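Local coordinates for protein hydrolase (Burkholderia cenocepacia, PDB 4QKU) that probably hydrolyses fumarylacetoacetate to fumarate and acetoacetate, the last step of phenylalanine and tyrosine breakdown, as a metal-dependent member of the FAH family, at residues Q40-G45 / P56-G61; H139-I144 / T280-W285; T225-G230 / D367-G372; M251-D256 / V426-C431. All blocks are in the same frame, centred on the assembly; numbering follows the deposited sequence.

Contact 1: Q40-G45 / P56-G61; sequences QNLPFG and PGVALG
A beta hairpin of the N-terminal region, made by strands 44-49 and 55-60, begins and ends in this contact, where Phe44 faces Val58 and Gly45 faces Gly57 in antiparallel register. The glycine pair is the hydrogen-bonded one: Gly45 N donates to Gly57 O at 2.8 Å, and Gly57 N returns a nearly straight bond to Gly45 O at 2.7 Å. Beyond Val58 the pairing slackens, and the bond from Ala59 N to Pro43 O is weak at 3.5 Å. A water then takes over, accepting from Leu42 N and donating to Ala59 O, and so carries the polar link past the last direct bond. On the Phe44 side of the sheet the two branches of Val58 divide their work. CG2, anti to the carbonyl carbon, lies over one face of the Phe44 ring, 4.0 Å from its centroid, a CH-pi contact; CG1, anti to the backbone N (chi1 168°), meets Leu42 CD2 at 3.7 Å. Pro43 CG rests on Ala59 CB. Helices 67-72 and 98-111 pack on the Phe44 and Val58 side chains, whereas Pro43 and Ala59 lean on Trp285 of strand 280-288.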
loop_
_atom_site.group_PDB
_atom_site.type_symbol
_atom_site.label_atom_id
_atom_site.label_comp_id
_atom_site.label_asym_id
_atom_site.label_seq_id
_atom_site.Cartn_x
_atom_site.Cartn_y
_atom_site.Cartn_z
ATOM N N GLN B 40 -12.765 0.834 -31.621
ATOM C CA GLN B 40 -12.957 2.057 -30.845
ATOM C C GLN B 40 -12.404 1.966 -29.435
ATOM O O GLN B 40 -12.210 2.989 -28.792
ATOM C CB GLN B 40 -14.449 2.415 -30.759
ATOM C CG GLN B 40 -15.072 2.971 -32.048
ATOM C CD GLN B 40 -15.388 1.911 -33.079
ATOM O OE1 GLN B 40 -15.315 0.714 -32.806
ATOM N NE2 GLN B 40 -15.769 2.355 -34.284
ATOM N N ASN B 41 -12.126 0.760 -28.963
ATOM C CA ASN B 41 -11.702 0.550 -27.581
ATOM C C ASN B 41 -10.200 0.521 -27.469
ATOM O O ASN B 41 -9.600 1.535 -27.101
ATOM C CB ASN B 41 -12.330 -0.738 -27.062
ATOM C CG ASN B 41 -12.059 -0.973 -25.605
ATOM O OD1 ASN B 41 -11.417 -0.162 -24.931
ATOM N ND2 ASN B 41 -12.594 -2.081 -25.089
ATOM N N LEU B 42 -9.580 -0.605 -27.810
ATOM C CA LEU B 42 -8.106 -0.748 -27.764
ATOM C C LEU B 42 -7.502 -0.602 -26.349
ATOM O O LEU B 42 -6.704 0.276 -26.091
ATOM C CB LEU B 42 -7.436 0.224 -28.726
ATOM C CG LEU B 42 -7.796 0.032 -30.192
ATOM C CD1 LEU B 42 -7.317 1.225 -31.007
ATOM C CD2 LEU B 42 -7.220 -1.244 -30.781
ATOM N N PRO B 43 -7.919 -1.482 -25.426
ATOM C CA PRO B 43 -7.401 -1.435 -24.056
ATOM C C PRO B 43 -6.044 -2.093 -24.013
ATOM O O PRO B 43 -5.722 -2.891 -24.874
ATOM C CB PRO B 43 -8.407 -2.276 -23.277
ATOM C CG PRO B 43 -8.779 -3.336 -24.270
ATOM C CD PRO B 43 -8.783 -2.669 -25.628
ATOM N N PHE B 44 -5.264 -1.754 -23.001
ATOM C CA PHE B 44 -3.933 -2.311 -22.851
ATOM C C PHE B 44 -3.925 -3.395 -21.794
ATOM O O PHE B 44 -4.646 -3.311 -20.793
ATOM C CB PHE B 44 -2.952 -1.214 -22.485
ATOM C CG PHE B 44 -2.675 -0.278 -23.597
ATOM C CD1 PHE B 44 -3.499 0.808 -23.828
ATOM C CD2 PHE B 44 -1.572 -0.479 -24.424
ATOM C CE1 PHE B 44 -3.227 1.685 -24.860
ATOM C CE2 PHE B 44 -1.297 0.386 -25.455
ATOM C CZ PHE B 44 -2.121 1.464 -25.679
ATOM N N GLY B 45 -3.101 -4.410 -22.008
ATOM C CA GLY B 45 -2.953 -5.499 -21.023
ATOM C C GLY B 45 -1.638 -6.227 -21.134
ATOM O O GLY B 45 -0.770 -5.842 -21.933
ATOM N N PRO B 56 3.351 -6.832 -23.132
ATOM C CA PRO B 56 2.231 -5.956 -23.412
ATOM C C PRO B 56 1.439 -6.341 -24.621
ATOM O O PRO B 56 2.019 -6.717 -25.640
ATOM C CB PRO B 56 2.891 -4.598 -23.654
ATOM C CG PRO B 56 4.175 -4.670 -22.958
ATOM C CD PRO B 56 4.620 -6.086 -23.151
ATOM N N GLY B 57 0.119 -6.235 -24.498
ATOM C CA GLY B 57 -0.801 -6.479 -25.620
ATOM C C GLY B 57 -2.027 -5.584 -25.612
ATOM O O GLY B 57 -2.297 -4.882 -24.636
ATOM N N VAL B 58 -2.734 -5.558 -26.736
ATOM C CA VAL B 58 -3.971 -4.763 -26.911
ATOM C C VAL B 58 -5.043 -5.677 -27.514
ATOM O O VAL B 58 -4.787 -6.404 -28.484
ATOM C CB VAL B 58 -3.745 -3.552 -27.806
ATOM C CG1 VAL B 58 -5.071 -2.905 -28.227
ATOM C CG2 VAL B 58 -2.876 -2.526 -27.111
ATOM N N ALA B 59 -6.216 -5.681 -26.887
ATOM C CA ALA B 59 -7.310 -6.528 -27.300
ATOM C C ALA B 59 -7.983 -5.915 -28.499
ATOM O O ALA B 59 -8.184 -4.705 -28.551
ATOM C CB ALA B 59 -8.328 -6.665 -26.176
ATOM N N LEU B 60 -8.341 -6.756 -29.458
ATOM C CA LEU B 60 -9.111 -6.333 -30.612
ATOM C C LEU B 60 -9.869 -7.565 -31.107
ATOM O O LEU B 60 -9.257 -8.586 -31.447
ATOM C CB LEU B 60 -8.172 -5.782 -31.700
ATOM C CG LEU B 60 -8.837 -5.131 -32.904
ATOM C CD1 LEU B 60 -9.771 -3.998 -32.510
ATOM C CD2 LEU B 60 -7.801 -4.620 -33.884
ATOM N N GLY B 61 -11.198 -7.463 -31.172
ATOM C CA GLY B 61 -12.032 -8.615 -31.508
ATOM C C GLY B 61 -11.702 -9.735 -30.535
ATOM O O GLY B 61 -11.635 -9.513 -29.327
HETATM O O HOH W 1 -10.523 -3.160 -28.476
#

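Contact 2: H139-I144 / T280-W285; sequences HLPVEI and TTISPW. With NA (sodium ion), chain H.
Leu140 lays its CD2 methyl against the tip of Ile282, 3.6 Å from CD1, with the two side chains crossing at about a right angle. The contact joins the loop between strands 137-139 and 147-150 to strand 280-288 of the mixed sheet. The CB of Ile282 already points toward the loop, and a chi1 of 62°, with CG1 between the backbone N and the carbonyl carbon, brings CD1 to Leu140. The same CD1 also touches Pro141 CD at 4.0 Å, so that one methyl is shared by two consecutive loop residues. Just past the strand residues, at Pro284, the Pro141 ring packs on a carbonyl, its CG 3.4 Å from Pro284 O. No direct polar bond joins the segments; a water lies within bonding distance of both His139 O and Pro284 O. Val189 of strand 189-191 packs against Ile282 and Ile144, continuing the apolar patch. At the other end of segment 280-285 the chemistry changes, and Thr280 joins Asp256, Trp257, Lys276 and Ala279 round a sodium ion, its OG1 2.8 Å from the metal.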
loop_
_atom_site.group_PDB
_atom_site.type_symbol
_atom_site.label_atom_id
_atom_site.label_comp_id
_atom_site.label_asym_id
_atom_site.label_seq_id
_atom_site.Cartn_x
_atom_site.Cartn_y
_atom_site.Cartn_z
ATOM N N HIS B 139 -2.516 -11.528 -17.262
ATOM C CA HIS B 139 -1.906 -11.282 -15.978
ATOM C C HIS B 139 -2.243 -9.866 -15.531
ATOM O O HIS B 139 -2.831 -9.084 -16.303
ATOM C CB HIS B 139 -0.403 -11.460 -16.104
ATOM C CG HIS B 139 0.001 -12.736 -16.784
ATOM N ND1 HIS B 139 0.201 -13.919 -16.100
ATOM C CD2 HIS B 139 0.243 -13.011 -18.085
ATOM C CE1 HIS B 139 0.554 -14.866 -16.951
ATOM N NE2 HIS B 139 0.588 -14.343 -18.161
ATOM N N LEU B 140 -1.932 -9.549 -14.284
ATOM C CA LEU B 140 -2.054 -8.180 -13.807
ATOM C C LEU B 140 -1.382 -7.215 -14.773
ATOM O O LEU B 140 -0.192 -7.386 -15.065
ATOM C CB LEU B 140 -1.359 -8.016 -12.458
ATOM C CG LEU B 140 -2.202 -8.132 -11.193
ATOM C CD1 LEU B 140 -1.374 -7.605 -10.025
ATOM C CD2 LEU B 140 -3.502 -7.352 -11.294
ATOM N N PRO B 141 -2.121 -6.197 -15.255
ATOM C CA PRO B 141 -1.584 -5.327 -16.280
ATOM C C PRO B 141 -0.455 -4.438 -15.778
ATOM O O PRO B 141 0.436 -4.083 -16.551
ATOM C CB PRO B 141 -2.796 -4.497 -16.705
ATOM C CG PRO B 141 -3.749 -4.580 -15.577
ATOM C CD PRO B 141 -3.517 -5.877 -14.921
ATOM N N VAL B 142 -0.492 -4.079 -14.498
ATOM C CA VAL B 142 0.549 -3.253 -13.916
ATOM C C VAL B 142 1.061 -3.815 -12.594
ATOM O O VAL B 142 0.380 -4.590 -11.939
ATOM C CB VAL B 142 0.049 -1.821 -13.660
ATOM C CG1 VAL B 142 -0.252 -1.115 -14.966
ATOM C CG2 VAL B 142 -1.186 -1.821 -12.761
ATOM N N GLU B 143 2.267 -3.401 -12.226
ATOM C CA GLU B 143 2.732 -3.499 -10.867
ATOM C C GLU B 143 2.062 -2.371 -10.114
ATOM O O GLU B 143 2.247 -1.220 -10.453
ATOM C CB GLU B 143 4.251 -3.347 -10.798
ATOM C CG GLU B 143 4.866 -3.663 -9.442
ATOM C CD GLU B 143 6.393 -3.776 -9.495
ATOM O OE1 GLU B 143 7.005 -3.362 -10.505
ATOM O OE2 GLU B 143 7.002 -4.272 -8.519
ATOM N N ILE B 144 1.273 -2.707 -9.097
ATOM C CA ILE B 144 0.541 -1.730 -8.323
ATOM C C ILE B 144 1.413 -1.269 -7.142
ATOM O O ILE B 144 1.630 -2.029 -6.194
ATOM C CB ILE B 144 -0.772 -2.345 -7.830
ATOM C CG1 ILE B 144 -1.588 -2.794 -9.046
ATOM C CG2 ILE B 144 -1.552 -1.372 -6.958
ATOM C CD1 ILE B 144 -2.793 -3.650 -8.725
ATOM N N THR B 280 -8.390 -9.050 -3.691
ATOM C CA THR B 280 -9.084 -8.048 -4.442
ATOM C C THR B 280 -8.745 -8.410 -5.881
ATOM O O THR B 280 -7.584 -8.694 -6.186
ATOM C CB THR B 280 -8.577 -6.639 -4.098
ATOM O OG1 THR B 280 -8.815 -6.386 -2.709
ATOM C CG2 THR B 280 -9.299 -5.581 -4.921
ATOM N N THR B 281 -9.758 -8.438 -6.734
ATOM C CA THR B 281 -9.603 -8.886 -8.096
ATOM C C THR B 281 -9.916 -7.730 -9.044
ATOM O O THR B 281 -10.883 -6.989 -8.838
ATOM C CB THR B 281 -10.550 -10.071 -8.421
ATOM O OG1 THR B 281 -10.184 -11.223 -7.650
ATOM C CG2 THR B 281 -10.510 -10.444 -9.919
ATOM N N ILE B 282 -9.081 -7.583 -10.081
ATOM C CA ILE B 282 -9.329 -6.594 -11.093
ATOM C C ILE B 282 -9.335 -7.281 -12.440
ATOM O O ILE B 282 -8.680 -8.324 -12.599
ATOM C CB ILE B 282 -8.305 -5.422 -11.062
ATOM C CG1 ILE B 282 -6.875 -5.880 -11.324
ATOM C CG2 ILE B 282 -8.386 -4.648 -9.762
ATOM C CD1 ILE B 282 -6.015 -4.799 -11.941
ATOM N N SER B 283 -10.078 -6.721 -13.397
ATOM C CA SER B 283 -10.094 -7.224 -14.758
ATOM C C SER B 283 -8.757 -6.926 -15.423
ATOM O O SER B 283 -8.037 -6.027 -14.999
ATOM C CB SER B 283 -11.215 -6.538 -15.562
ATOM O OG SER B 283 -11.118 -5.118 -15.512
ATOM N N PRO B 284 -8.391 -7.707 -16.445
ATOM C CA PRO B 284 -7.026 -7.606 -16.964
ATOM C C PRO B 284 -6.780 -6.464 -17.908
ATOM O O PRO B 284 -5.654 -5.988 -17.982
ATOM C CB PRO B 284 -6.821 -8.934 -17.678
ATOM C CG PRO B 284 -8.172 -9.377 -18.030
ATOM C CD PRO B 284 -9.063 -8.916 -16.935
ATOM N N TRP B 285 -7.816 -6.027 -18.621
ATOM C CA TRP B 285 -7.644 -5.047 -19.677
ATOM C C TRP B 285 -7.887 -3.638 -19.193
ATOM O O TRP B 285 -8.981 -3.326 -18.721
ATOM C CB TRP B 285 -8.622 -5.352 -20.801
ATOM C CG TRP B 285 -8.340 -6.634 -21.500
ATOM C CD1 TRP B 285 -9.116 -7.773 -21.493
ATOM C CD2 TRP B 285 -7.238 -6.911 -22.366
ATOM N NE1 TRP B 285 -8.554 -8.737 -22.304
ATOM C CE2 TRP B 285 -7.401 -8.235 -22.846
ATOM C CE3 TRP B 285 -6.131 -6.178 -22.782
ATOM C CZ2 TRP B 285 -6.489 -8.831 -23.708
ATOM C CZ3 TRP B 285 -5.221 -6.776 -23.658
ATOM C CH2 TRP B 285 -5.409 -8.086 -24.108
HETATM NA NA NA H . -10.780 -7.373 -0.957
HETATM O O HOH W 2 -3.560 -7.848 -18.476
#

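Contact 3: T225-G230 / D367-G372; sequences TGFIVG and DLMGSG
Ser371 OG is gripped twice: it accepts from Thr225 N at 3.1 Å and donates to Gly372 O at 2.7 Å. The hydroxyl thereby ties off the end of an antiparallel pairing between strands 219-229 and 368-370, neighbours in the mixed sheet of the C-terminal region. Its torsion, with OG between the backbone N and the carbonyl carbon (chi1 60°), turns it back toward Thr225, while Ser371 N gives a 2.7 Å bond to Thr225 O. The pairing runs on through Met369 N to Phe227 O and Val229 N to Asp367 O. On one side of the sheet Met369 CB sits over a face of the Phe227 ring, a CH-pi contact 3.6 Å from the centroid. Its SD reaches the same ring obliquely as a Met-aromatic contact, and CE goes on to Val229 CG2; helix 349-357 packs on both Phe227 and Met369. Asp367 OD2 is bonded to Arg364 N and forms a salt bridge with Arg185 of the second subunit. Glu224, a predicted calcium ligand, accepts from Gly372 N. On the sheet side opposite the Phe227 ring, Ile228 CD1 meets Leu368 CD1 at 3.8 Å.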
loop_
_atom_site.group_PDB
_atom_site.type_symbol
_atom_site.label_atom_id
_atom_site.label_comp_id
_atom_site.label_asym_id
_atom_site.label_seq_id
_atom_site.Cartn_x
_atom_site.Cartn_y
_atom_site.Cartn_z
ATOM N N THR B 225 -15.266 0.018 -9.746
ATOM C CA THR B 225 -14.247 0.219 -10.751
ATOM C C THR B 225 -13.035 0.863 -10.087
ATOM O O THR B 225 -13.115 1.459 -9.008
ATOM C CB THR B 225 -14.681 1.219 -11.854
ATOM O OG1 THR B 225 -14.854 2.509 -11.269
ATOM C CG2 THR B 225 -15.989 0.796 -12.558
ATOM N N GLY B 226 -11.897 0.728 -10.736
ATOM C CA GLY B 226 -10.699 1.335 -10.221
ATOM C C GLY B 226 -9.985 1.983 -11.355
ATOM O O GLY B 226 -10.028 1.488 -12.473
ATOM N N PHE B 227 -9.342 3.109 -11.088
ATOM C CA PHE B 227 -8.557 3.718 -12.135
ATOM C C PHE B 227 -7.055 3.545 -11.867
ATOM O O PHE B 227 -6.626 3.394 -10.730
ATOM C CB PHE B 227 -8.996 5.170 -12.432
ATOM C CG PHE B 227 -8.851 6.135 -11.283
ATOM C CD1 PHE B 227 -7.653 6.792 -11.068
ATOM C CD2 PHE B 227 -9.942 6.440 -10.465
ATOM C CE1 PHE B 227 -7.517 7.711 -10.038
ATOM C CE2 PHE B 227 -9.822 7.356 -9.435
ATOM C CZ PHE B 227 -8.599 7.991 -9.214
ATOM N N ILE B 228 -6.293 3.530 -12.953
ATOM C CA ILE B 228 -4.872 3.380 -12.922
ATOM C C ILE B 228 -4.248 4.744 -13.164
ATOM O O ILE B 228 -4.522 5.416 -14.154
ATOM C CB ILE B 228 -4.421 2.443 -14.044
ATOM C CG1 ILE B 228 -5.174 1.093 -13.985
ATOM C CG2 ILE B 228 -2.918 2.240 -14.024
ATOM C CD1 ILE B 228 -5.120 0.382 -12.660
ATOM N N VAL B 229 -3.362 5.144 -12.268
ATOM C CA VAL B 229 -2.676 6.416 -12.399
ATOM C C VAL B 229 -1.617 6.325 -13.493
ATOM O O VAL B 229 -0.814 5.379 -13.522
ATOM C CB VAL B 229 -2.028 6.804 -11.069
ATOM C CG1 VAL B 229 -1.058 7.942 -11.267
ATOM C CG2 VAL B 229 -3.110 7.150 -10.045
ATOM N N GLY B 230 -1.617 7.322 -14.384
ATOM C CA GLY B 230 -0.680 7.369 -15.500
ATOM C C GLY B 230 0.469 8.352 -15.390
ATOM O O GLY B 230 1.475 8.196 -16.099
ATOM N N ASP B 367 -0.645 3.177 -9.734
ATOM C CA ASP B 367 -1.469 3.181 -8.530
ATOM C C ASP B 367 -2.874 2.785 -8.903
ATOM O O ASP B 367 -3.394 3.244 -9.922
ATOM C CB ASP B 367 -1.511 4.555 -7.833
ATOM C CG ASP B 367 -0.390 4.752 -6.867
ATOM O OD1 ASP B 367 0.232 3.727 -6.450
ATOM O OD2 ASP B 367 -0.073 5.945 -6.511
ATOM N N LEU B 368 -3.491 1.988 -8.053
ATOM C CA LEU B 368 -4.862 1.592 -8.229
ATOM C C LEU B 368 -5.789 2.356 -7.286
ATOM O O LEU B 368 -5.591 2.345 -6.066
ATOM C CB LEU B 368 -4.988 0.080 -7.965
ATOM C CG LEU B 368 -6.376 -0.533 -8.013
ATOM C CD1 LEU B 368 -6.940 -0.416 -9.420
ATOM C CD2 LEU B 368 -6.342 -2.000 -7.554
ATOM N N MET B 369 -6.836 2.953 -7.858
ATOM C CA MET B 369 -7.827 3.686 -7.066
ATOM C C MET B 369 -9.254 3.220 -7.283
ATOM O O MET B 369 -9.819 3.350 -8.368
ATOM C CB MET B 369 -7.685 5.155 -7.351
ATOM C CG MET B 369 -6.231 5.588 -7.242
ATOM S SD MET B 369 -6.031 7.122 -6.380
ATOM C CE MET B 369 -4.244 7.186 -6.229
ATOM N N GLY B 370 -9.816 2.645 -6.222
ATOM C CA GLY B 370 -11.120 2.029 -6.261
ATOM C C GLY B 370 -12.172 3.067 -6.017
ATOM O O GLY B 370 -11.992 3.967 -5.211
ATOM N N SER B 371 -13.281 2.917 -6.721
ATOM C CA SER B 371 -14.415 3.812 -6.616
ATOM C C SER B 371 -15.176 3.693 -5.302
ATOM O O SER B 371 -15.867 4.634 -4.896
ATOM C CB SER B 371 -15.401 3.469 -7.736
ATOM O OG SER B 371 -15.834 2.121 -7.600
ATOM N N GLY B 372 -15.079 2.541 -4.652
ATOM C CA GLY B 372 -16.055 2.195 -3.650
ATOM C C GLY B 372 -17.200 1.427 -4.289
ATOM O O GLY B 372 -17.470 1.533 -5.493
#

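Contact 4: M251-D256 / V426-C431; sequences MVLLND and VGFGTC. With NA (sodium ion), chain H.
This is side-chain packing between two sheets, strand 248-259 belonging to one mixed sheet and strand 424-436 to the other. Their segments 251-255 and 426-431 run nearly parallel, with axes inclined by 19° and 7.2 Å apart at closest approach. At that separation the backbones do not pair, and the space is bridged by Leu253 reaching one way and Phe428 and Cys431 the other. Leu253 CG lies 3.7 Å from Phe428 CB, and its CD1 is equally near that carbon, the two side chains crossing obliquely. With CG anti to the carbonyl carbon (chi1 -74°), the Phe428 ring extends toward the start of segment 251-256, where its edge meets Met251 CB at 3.8 Å from CE2. On the other flank, Leu253 CB touches Cys431 CB at 3.8 Å, while Cys431 SG packs near Asn255 CB. Ile320 and Leu322 of strand 317-327 continue this apolar layer, touching Phe428 and Leu253 respectively. One polar bridge is present: a water accepts from Asn255 ND2 at 3.0 Å and donates to Cys431 O at 2.6 Å. Asn255 OD1 is bonded to Glu222 N, which favours one orientation of the amide. The packing ends at Asn255, one residue before Asp256, whose OD1 binds the sodium ion at 2.4 Å. That ion probably offsets the repulsion between Asp256 OD2 and the nearby Glu222 OE2.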
loop_
_atom_site.group_PDB
_atom_site.type_symbol
_atom_site.label_atom_id
_atom_site.label_comp_id
_atom_site.label_asym_id
_atom_site.label_seq_id
_atom_site.Cartn_x
_atom_site.Cartn_y
_atom_site.Cartn_z
ATOM N N MET B 251 -9.114 2.635 -16.765
ATOM C CA MET B 251 -9.994 2.039 -15.771
ATOM C C MET B 251 -10.065 0.527 -15.945
ATOM O O MET B 251 -9.788 -0.006 -17.020
ATOM C CB MET B 251 -11.409 2.592 -15.900
ATOM C CG MET B 251 -11.588 4.044 -15.500
ATOM S SD MET B 251 -13.328 4.607 -15.520
ATOM C CE MET B 251 -14.091 3.400 -14.444
ATOM N N VAL B 252 -10.437 -0.140 -14.864
ATOM C CA VAL B 252 -10.668 -1.569 -14.839
ATOM C C VAL B 252 -11.854 -1.841 -13.928
ATOM O O VAL B 252 -12.285 -0.957 -13.164
ATOM C CB VAL B 252 -9.446 -2.350 -14.281
ATOM C CG1 VAL B 252 -8.240 -2.248 -15.214
ATOM C CG2 VAL B 252 -9.077 -1.900 -12.876
ATOM N N LEU B 253 -12.341 -3.076 -13.957
ATOM C CA LEU B 253 -13.362 -3.499 -13.012
ATOM C C LEU B 253 -12.646 -4.029 -11.798
ATOM O O LEU B 253 -11.529 -4.560 -11.899
ATOM C CB LEU B 253 -14.240 -4.591 -13.603
ATOM C CG LEU B 253 -14.907 -4.232 -14.927
ATOM C CD1 LEU B 253 -15.608 -5.444 -15.505
ATOM C CD2 LEU B 253 -15.891 -3.115 -14.730
ATOM N N LEU B 254 -13.299 -3.918 -10.646
ATOM C CA LEU B 254 -12.655 -4.209 -9.372
ATOM C C LEU B 254 -13.645 -4.866 -8.411
ATOM O O LEU B 254 -14.662 -4.287 -8.084
ATOM C CB LEU B 254 -12.090 -2.920 -8.780
ATOM C CG LEU B 254 -11.202 -3.000 -7.511
ATOM C CD1 LEU B 254 -10.293 -1.788 -7.432
ATOM C CD2 LEU B 254 -12.016 -3.066 -6.230
ATOM N N ASN B 255 -13.326 -6.096 -7.996
ATOM C CA ASN B 255 -14.100 -6.801 -7.033
ATOM C C ASN B 255 -13.339 -6.761 -5.738
ATOM O O ASN B 255 -12.318 -7.425 -5.586
ATOM C CB ASN B 255 -14.337 -8.246 -7.465
ATOM C CG ASN B 255 -15.313 -8.967 -6.549
ATOM O OD1 ASN B 255 -15.697 -8.452 -5.486
ATOM N ND2 ASN B 255 -15.724 -10.163 -6.955
ATOM N N ASP B 256 -13.848 -5.972 -4.797
ATOM C CA ASP B 256 -13.211 -5.858 -3.505
ATOM C C ASP B 256 -13.831 -6.865 -2.575
ATOM O O ASP B 256 -14.677 -6.518 -1.742
ATOM C CB ASP B 256 -13.322 -4.467 -2.909
ATOM C CG ASP B 256 -12.583 -4.357 -1.569
ATOM O OD1 ASP B 256 -11.683 -5.192 -1.310
ATOM O OD2 ASP B 256 -12.918 -3.477 -0.759
ATOM N N VAL B 426 -17.826 -0.270 -25.999
ATOM C CA VAL B 426 -16.501 -0.304 -25.426
ATOM C C VAL B 426 -16.659 -1.040 -24.115
ATOM O O VAL B 426 -17.302 -0.560 -23.195
ATOM C CB VAL B 426 -15.964 1.120 -25.221
ATOM C CG1 VAL B 426 -14.701 1.131 -24.355
ATOM C CG2 VAL B 426 -15.688 1.746 -26.580
ATOM N N GLY B 427 -16.090 -2.230 -24.040
ATOM C CA GLY B 427 -16.333 -3.086 -22.905
ATOM C C GLY B 427 -15.072 -3.353 -22.115
ATOM O O GLY B 427 -13.951 -3.251 -22.633
ATOM N N PHE B 428 -15.276 -3.767 -20.873
ATOM C CA PHE B 428 -14.182 -3.998 -19.933
ATOM C C PHE B 428 -13.719 -5.458 -19.847
ATOM O O PHE B 428 -12.786 -5.769 -19.138
ATOM C CB PHE B 428 -14.607 -3.479 -18.537
ATOM C CG PHE B 428 -14.609 -1.989 -18.430
ATOM C CD1 PHE B 428 -15.612 -1.245 -19.021
ATOM C CD2 PHE B 428 -13.576 -1.324 -17.778
ATOM C CE1 PHE B 428 -15.597 0.130 -18.966
ATOM C CE2 PHE B 428 -13.566 0.050 -17.700
ATOM C CZ PHE B 428 -14.569 0.779 -18.307
ATOM N N GLY B 429 -14.369 -6.354 -20.563
ATOM C CA GLY B 429 -14.145 -7.781 -20.368
ATOM C C GLY B 429 -14.797 -8.222 -19.068
ATOM O O GLY B 429 -15.855 -7.668 -18.659
ATOM N N THR B 430 -14.190 -9.212 -18.413
ATOM C CA THR B 430 -14.721 -9.667 -17.151
ATOM C C THR B 430 -13.708 -9.648 -16.022
ATOM O O THR B 430 -12.479 -9.640 -16.222
ATOM C CB THR B 430 -15.284 -11.103 -17.239
ATOM O OG1 THR B 430 -14.247 -11.993 -17.672
ATOM C CG2 THR B 430 -16.487 -11.166 -18.189
ATOM N N CYS B 431 -14.275 -9.648 -14.822
ATOM C CA CYS B 431 -13.532 -9.657 -13.583
ATOM C C CYS B 431 -14.103 -10.777 -12.724
ATOM O O CYS B 431 -15.058 -10.562 -11.984
ATOM C CB CYS B 431 -13.671 -8.297 -12.929
ATOM S SG CYS B 431 -12.995 -8.188 -11.285
HETATM NA NA NA H . -10.780 -7.373 -0.957
HETATM O O HOH W 3 -14.962 -11.415 -9.546
#

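How the contacts relate
From the N terminus, contact 1 closes a short hairpin loop before any other contact opens. The remaining three interlock: contacts 2, 3 and 4 each span well over a hundred residues, and every pair of them crosses, their segments alternating along the chain. Strands 368-370, 219-229, 248-259 and 280-288 are successive neighbours in one mixed sheet, so contact 3 pairs two of them, contact 4 joins the third to the second mixed sheet, and contact 2 lays the loop after strand 137-139 on the fourth. Contacts 2 and 4 share the sodium ion. Trp285 carries contact 2 onto the hairpin, and Asn41 brings contact 1 to strand 424-436 at Gly427.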